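PDB 6T5L: subclass B1 metallo-beta-lactamase from Myroides odoratimimus, which hydrolyses beta-lactam antibiotics, carbapenems among them, probably by means of a water or hydroxide activated at its two-zinc site. Local coordinates for residues Y35-F40 / G53-N58; V63-P68 / G91-H96. One frame throughout, in Å; residues are numbered along the deposited sequence.

Contact 1 (Y35-F40 / G53-N58)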
loop_
_atom_site.group_PDB
_atom_site.type_symbol
_atom_site.label_atom_id
_atom_site.label_comp_id
_atom_site.label_asym_id
_atom_site.label_seq_id
_atom_site.Cartn_x
_atom_site.Cartn_y
_atom_site.Cartn_z
ATOM N N TYR A 35 5.430 0.106 -9.947
ATOM C CA TYR A 35 5.679 -1.305 -9.760
ATOM C C TYR A 35 4.755 -1.757 -8.631
ATOM O O TYR A 35 4.455 -0.974 -7.729
ATOM C CB TYR A 35 7.162 -1.543 -9.369
ATOM C CG TYR A 35 8.220 -1.168 -10.425
ATOM C CD1 TYR A 35 8.528 0.135 -10.678
ATOM C CD2 TYR A 35 8.953 -2.142 -11.074
ATOM C CE1 TYR A 35 9.460 0.484 -11.600
ATOM C CE2 TYR A 35 9.927 -1.806 -12.036
ATOM C CZ TYR A 35 10.174 -0.487 -12.286
ATOM O OH TYR A 35 11.130 -0.095 -13.202
ATOM N N GLU A 36 4.266 -2.984 -8.728
ATOM C CA GLU A 36 3.448 -3.652 -7.730
ATOM C C GLU A 36 4.302 -4.755 -7.087
ATOM O O GLU A 36 4.990 -5.524 -7.796
ATOM C CB GLU A 36 2.204 -4.247 -8.398
ATOM C CG GLU A 36 1.296 -5.044 -7.470
ATOM C CD GLU A 36 0.256 -5.924 -8.133
ATOM O OE1 GLU A 36 -0.846 -5.933 -7.550
ATOM O OE2 GLU A 36 0.495 -6.642 -9.158
ATOM N N HIS A 37 4.354 -4.759 -5.754
ATOM C CA HIS A 37 5.030 -5.828 -5.027
ATOM C C HIS A 37 3.977 -6.743 -4.416
ATOM O O HIS A 37 2.927 -6.277 -3.935
ATOM C CB HIS A 37 6.039 -5.282 -3.989
ATOM C CG HIS A 37 5.486 -4.553 -2.798
ATOM N ND1 HIS A 37 4.937 -5.212 -1.716
ATOM C CD2 HIS A 37 5.568 -3.238 -2.429
ATOM C CE1 HIS A 37 4.655 -4.341 -0.756
ATOM N NE2 HIS A 37 5.028 -3.133 -1.165
ATOM N N ILE A 38 4.229 -8.037 -4.507
ATOM C CA ILE A 38 3.322 -9.070 -3.989
ATOM C C ILE A 38 4.109 -10.025 -3.086
ATOM O O ILE A 38 5.170 -10.530 -3.486
ATOM C CB ILE A 38 2.649 -9.848 -5.134
ATOM C CG1 ILE A 38 2.045 -8.870 -6.173
ATOM C CG2 ILE A 38 1.589 -10.848 -4.625
ATOM C CD1 ILE A 38 1.230 -9.608 -7.351
ATOM N N SER A 39 3.604 -10.238 -1.856
ATOM C CA SER A 39 4.235 -11.125 -0.881
ATOM C C SER A 39 3.122 -11.913 -0.197
ATOM O O SER A 39 1.915 -11.733 -0.475
ATOM C CB SER A 39 5.126 -10.360 0.142
ATOM O OG SER A 39 4.390 -9.331 0.840
ATOM N N PHE A 40 3.518 -12.857 0.651
ATOM C CA PHE A 40 2.575 -13.884 1.091
ATOM C C PHE A 40 2.522 -13.960 2.604
ATOM O O PHE A 40 3.523 -14.238 3.267
ATOM C CB PHE A 40 2.937 -15.227 0.459
ATOM C CG PHE A 40 2.987 -15.156 -1.025
ATOM C CD1 PHE A 40 1.814 -15.226 -1.775
ATOM C CD2 PHE A 40 4.178 -15.005 -1.672
ATOM C CE1 PHE A 40 1.837 -15.143 -3.134
ATOM C CE2 PHE A 40 4.222 -14.929 -3.040
ATOM C CZ PHE A 40 3.046 -14.981 -3.777
ATOM N N GLY A 53 1.524 -4.412 -2.450
ATOM C CA GLY A 53 1.836 -3.019 -2.295
ATOM C C GLY A 53 2.260 -2.297 -3.554
ATOM O O GLY A 53 2.232 -2.855 -4.672
ATOM N N MET A 54 2.707 -1.036 -3.364
ATOM C CA MET A 54 3.045 -0.169 -4.515
ATOM C C MET A 54 4.460 0.383 -4.294
ATOM O O MET A 54 4.819 0.885 -3.200
ATOM C CB MET A 54 2.010 1.025 -4.799
ATOM C CG MET A 54 2.222 1.694 -6.230
ATOM S SD MET A 54 0.892 2.688 -6.762
ATOM C CE MET A 54 1.222 4.168 -5.699
ATOM N N LEU A 55 5.235 0.292 -5.367
ATOM C CA LEU A 55 6.528 0.943 -5.434
ATOM C C LEU A 55 6.412 2.038 -6.469
ATOM O O LEU A 55 6.053 1.764 -7.620
ATOM C CB LEU A 55 7.597 -0.056 -5.843
ATOM C CG LEU A 55 8.179 -1.049 -4.869
ATOM C CD1 LEU A 55 9.613 -1.347 -5.434
ATOM C CD2 LEU A 55 8.278 -0.594 -3.450
ATOM N N VAL A 56 6.739 3.251 -6.058
ATOM C CA VAL A 56 6.799 4.403 -6.942
ATOM C C VAL A 56 8.272 4.753 -7.132
ATOM O O VAL A 56 9.016 5.022 -6.159
ATOM C CB VAL A 56 6.015 5.585 -6.369
ATOM C CG1 VAL A 56 6.105 6.794 -7.319
ATOM C CG2 VAL A 56 4.584 5.182 -6.088
ATOM N N LEU A 57 8.667 4.794 -8.397
ATOM C CA LEU A 57 10.039 5.079 -8.802
ATOM C C LEU A 57 10.117 6.368 -9.612
ATOM O O LEU A 57 9.386 6.520 -10.603
ATOM C CB LEU A 57 10.590 3.939 -9.632
ATOM C CG LEU A 57 11.888 4.172 -10.398
ATOM C CD1 LEU A 57 13.141 4.350 -9.579
ATOM C CD2 LEU A 57 12.010 3.058 -11.424
ATOM N N ASN A 58 11.026 7.280 -9.217
ATOM C CA ASN A 58 11.369 8.412 -10.080
ATOM C C ASN A 58 12.805 8.898 -9.841
ATOM O O ASN A 58 13.228 9.045 -8.693
ATOM C CB ASN A 58 10.382 9.562 -9.871
ATOM C CG ASN A 58 10.594 10.706 -10.869
ATOM O OD1 ASN A 58 10.682 10.488 -12.097
ATOM N ND2 ASN A 58 10.762 11.918 -10.336
#

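Contact 2 (V63-P68 / G91-H96). With ZN (zinc ion), chain C.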
loop_
_atom_site.group_PDB
_atom_site.type_symbol
_atom_site.label_atom_id
_atom_site.label_comp_id
_atom_site.label_asym_id
_atom_site.label_seq_id
_atom_site.Cartn_x
_atom_site.Cartn_y
_atom_site.Cartn_z
ATOM N N VAL A 63 9.568 5.328 -3.384
ATOM C CA VAL A 63 8.663 5.354 -2.235
ATOM C C VAL A 63 7.818 4.080 -2.260
ATOM O O VAL A 63 7.259 3.709 -3.295
ATOM C CB VAL A 63 7.730 6.583 -2.211
ATOM C CG1 VAL A 63 6.606 6.402 -1.150
ATOM C CG2 VAL A 63 8.506 7.855 -1.919
ATOM N N VAL A 64 7.650 3.465 -1.109
ATOM C CA VAL A 64 6.978 2.170 -1.007
ATOM C C VAL A 64 5.723 2.381 -0.192
ATOM O O VAL A 64 5.780 2.993 0.894
ATOM C CB VAL A 64 7.879 1.121 -0.314
ATOM C CG1 VAL A 64 7.203 -0.274 -0.155
ATOM C CG2 VAL A 64 9.229 1.030 -1.060
ATOM N N PHE A 65 4.609 1.901 -0.715
ATOM C CA PHE A 65 3.354 1.830 0.017
ATOM C C PHE A 65 3.230 0.392 0.502
ATOM O O PHE A 65 3.183 -0.530 -0.324
ATOM C CB PHE A 65 2.161 2.222 -0.884
ATOM C CG PHE A 65 2.086 3.678 -1.162
ATOM C CD1 PHE A 65 2.733 4.233 -2.258
ATOM C CD2 PHE A 65 1.428 4.496 -0.294
ATOM C CE1 PHE A 65 2.671 5.608 -2.506
ATOM C CE2 PHE A 65 1.381 5.863 -0.504
ATOM C CZ PHE A 65 1.995 6.429 -1.619
ATOM N N ASP A 66 3.149 0.205 1.820
ATOM C CA ASP A 66 3.096 -1.114 2.432
ATOM C C ASP A 66 4.371 -1.965 2.399
ATOM O O ASP A 66 4.962 -2.165 1.328
ATOM C CB ASP A 66 1.972 -1.968 1.884
ATOM C CG ASP A 66 0.592 -1.537 2.382
ATOM O OD1 ASP A 66 0.474 -0.417 2.985
ATOM O OD2 ASP A 66 -0.365 -2.320 2.145
ATOM N N THR A 67 4.950 -2.230 3.556
ATOM C CA THR A 67 5.942 -3.297 3.559
ATOM C C THR A 67 5.333 -4.574 2.992
ATOM O O THR A 67 4.135 -4.817 3.158
ATOM C CB THR A 67 6.523 -3.547 4.956
ATOM O OG1 THR A 67 5.600 -4.272 5.791
ATOM C CG2 THR A 67 6.912 -2.205 5.607
ATOM N N PRO A 68 6.116 -5.385 2.285
ATOM C CA PRO A 68 5.800 -6.818 2.164
ATOM C C PRO A 68 5.621 -7.441 3.546
ATOM O O PRO A 68 5.930 -6.831 4.575
ATOM C CB PRO A 68 7.013 -7.426 1.435
ATOM C CG PRO A 68 7.773 -6.236 0.806
ATOM C CD PRO A 68 7.444 -5.026 1.715
ATOM N N GLY A 91 11.335 6.544 1.477
ATOM C CA GLY A 91 10.230 6.627 2.417
ATOM C C GLY A 91 9.348 5.404 2.322
ATOM O O GLY A 91 9.149 4.876 1.239
ATOM N N LEU A 92 8.783 5.005 3.443
ATOM C CA LEU A 92 7.811 3.931 3.532
ATOM C C LEU A 92 6.502 4.494 4.085
ATOM O O LEU A 92 6.493 5.211 5.099
ATOM C CB LEU A 92 8.333 2.828 4.437
ATOM C CG LEU A 92 7.306 1.796 4.834
ATOM C CD1 LEU A 92 6.946 0.870 3.740
ATOM C CD2 LEU A 92 7.973 1.055 6.011
ATOM N N ILE A 93 5.382 4.180 3.413
ATOM C CA ILE A 93 4.078 4.598 3.856
ATOM C C ILE A 93 3.234 3.368 4.078
ATOM O O ILE A 93 2.644 2.815 3.155
ATOM C CB ILE A 93 3.381 5.548 2.842
ATOM C CG1 ILE A 93 4.279 6.751 2.549
ATOM C CG2 ILE A 93 2.015 5.923 3.375
ATOM C CD1 ILE A 93 3.997 7.429 1.278
ATOM N N PRO A 94 3.082 2.932 5.330
ATOM C CA PRO A 94 2.104 1.876 5.611
ATOM C C PRO A 94 0.689 2.441 5.553
ATOM O O PRO A 94 0.409 3.450 6.190
ATOM C CB PRO A 94 2.464 1.409 7.023
ATOM C CG PRO A 94 3.515 2.349 7.550
ATOM C CD PRO A 94 3.705 3.474 6.538
ATOM N N THR A 95 -0.210 1.780 4.819
ATOM C CA THR A 95 -1.508 2.385 4.503
ATOM C C THR A 95 -2.548 2.105 5.585
ATOM O O THR A 95 -3.595 2.767 5.573
ATOM C CB THR A 95 -2.050 1.925 3.119
ATOM O OG1 THR A 95 -2.245 0.503 3.108
ATOM C CG2 THR A 95 -1.106 2.376 2.029
ATOM N N HIS A 96 -2.298 1.108 6.467
ATOM C CA HIS A 96 -3.003 0.925 7.744
ATOM C C HIS A 96 -2.166 0.026 8.674
ATOM O O HIS A 96 -1.024 -0.338 8.379
ATOM C CB HIS A 96 -4.469 0.403 7.581
ATOM C CG HIS A 96 -4.625 -0.961 6.964
ATOM N ND1 HIS A 96 -4.475 -1.170 5.616
ATOM C CD2 HIS A 96 -5.078 -2.147 7.476
ATOM C CE1 HIS A 96 -4.744 -2.446 5.343
ATOM N NE2 HIS A 96 -5.084 -3.064 6.460
HETATM ZN ZN ZN C . -6.073 -4.800 6.870
HETATM O O HOH W 1 -5.428 -5.550 6.083
#

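Contact 1 (Y35-F40 / G53-N58)
Tyr-35 to His-37 pair with Leu-55 to Gly-53 as antiparallel strands whose segment axes approach to 4.6 Å, with 145° between their N-to-C directions. Two hydrogen-bonded pairs carry the register: Leu-55 N reaches Tyr-35 O at 2.8 Å, and Gly-53 N reaches His-37 O at 2.8 Å. The reverse bond from His-37 N to Gly-53 O (3.0 Å) is less straight, 152° at the hydrogen. Between the Tyr-35/Leu-55 and His-37/Gly-53 pairs, Glu-36 and Met-54 form a non-hydrogen-bonded pair with their side chains on the other face from Tyr-35 and Leu-55. The imidazole of His-37 folds back over Gly-53: with CG set between the backbone N and carbonyl carbon (chi1 68°), one ring face receives Gly-53 CA, a CH-pi contact 3.5 Å from the ring centroid. Its NE2 makes weak hydrogen bonds to the carbonyl oxygens of Phe-65 and Asp-66. Further along, the Tyr-35 ring slants across Leu-57, CE1 lying 3.6 Å from Leu-57 CD2, while Tyr-35 CB rests against Leu-55 CB. The two strands form a beta hairpin within the mixed sheet. Strand 25-29 flanks 34-41, with Asn-28 binding the Glu-36 carboxylate, and strand 61-65 continues the sheet beyond 49-58, placing Val-64 against both His-37 and Leu-55.

Contact 2 (V63-P68 / G91-H96)
Asp-66 OD1 meets Thr-95 at the point where both segments leave their strands, accepting the backbone Thr-95 N at 2.9 Å (151° at the hydrogen), the N coming in nearly along the C-O bond of the carboxylate. Thr-95 OG1 also approaches Asp-66 OD1 to 2.9 Å; set between its own backbone N and carbonyl carbon (chi1 61°), it sits beside Thr-95 N, and both meet the same oxygen. The Asp-66 and Thr-95 side chains cross at about a right angle, and Thr-95 CG2 comes to the edge of the Phe-65 ring. One residue on, His-96 binds zinc through NE2 at 2.0 Å; His-98 and His-161 complete the protein ligands of this metal. Asp-66 thus holds the backbone immediately before a zinc ligand, a second-shell role consistent with the geometry. The segments belong to a beta-alpha-beta crossover: strands 61-65 and 88-93 run parallel (16° between the axes of 63-65 and 91-93), with helix 71-83 between them in sequence, and their loops lead toward the active site as in the metallo-beta-lactamase fold. Ile-93 N bonds to Val-64 O at 2.8 Å, and Asp-66 N extends the pairing to Ile-93 O at 3.0 Å. On one face of the sheet the side chains of Phe-65 and Ile-93 lie side by side, CE2 to CD1 3.5 Å. On the face of Val-64 and Leu-92, the leucine's CD2 is met from beyond the strand end by Thr-67 CG2, a tight 3.5 Å, and helix 105-110 packs over Thr-67 and Leu-92 through Phe-108.

Overall arrangement
Contact 1 is complete before the first residue of contact 2, and their centres are about 9 Å apart. Both belong to the six-stranded mixed sheet, where strands 49-58 and 61-65 are neighbours: probable hydrogen bonds from Phe-65 N to Met-54 O (2.7 Å) and from Val-63 N to Val-56 O (2.8 Å) join them directly. The strand order 34-41, 49-58, 61-65, 88-93 therefore runs from an antiparallel hairpin to a parallel pair at the edge of the sheet within this chain. Strand 88-93 then leads into the loop bearing His-96, which connects this sheet framework to the zinc site.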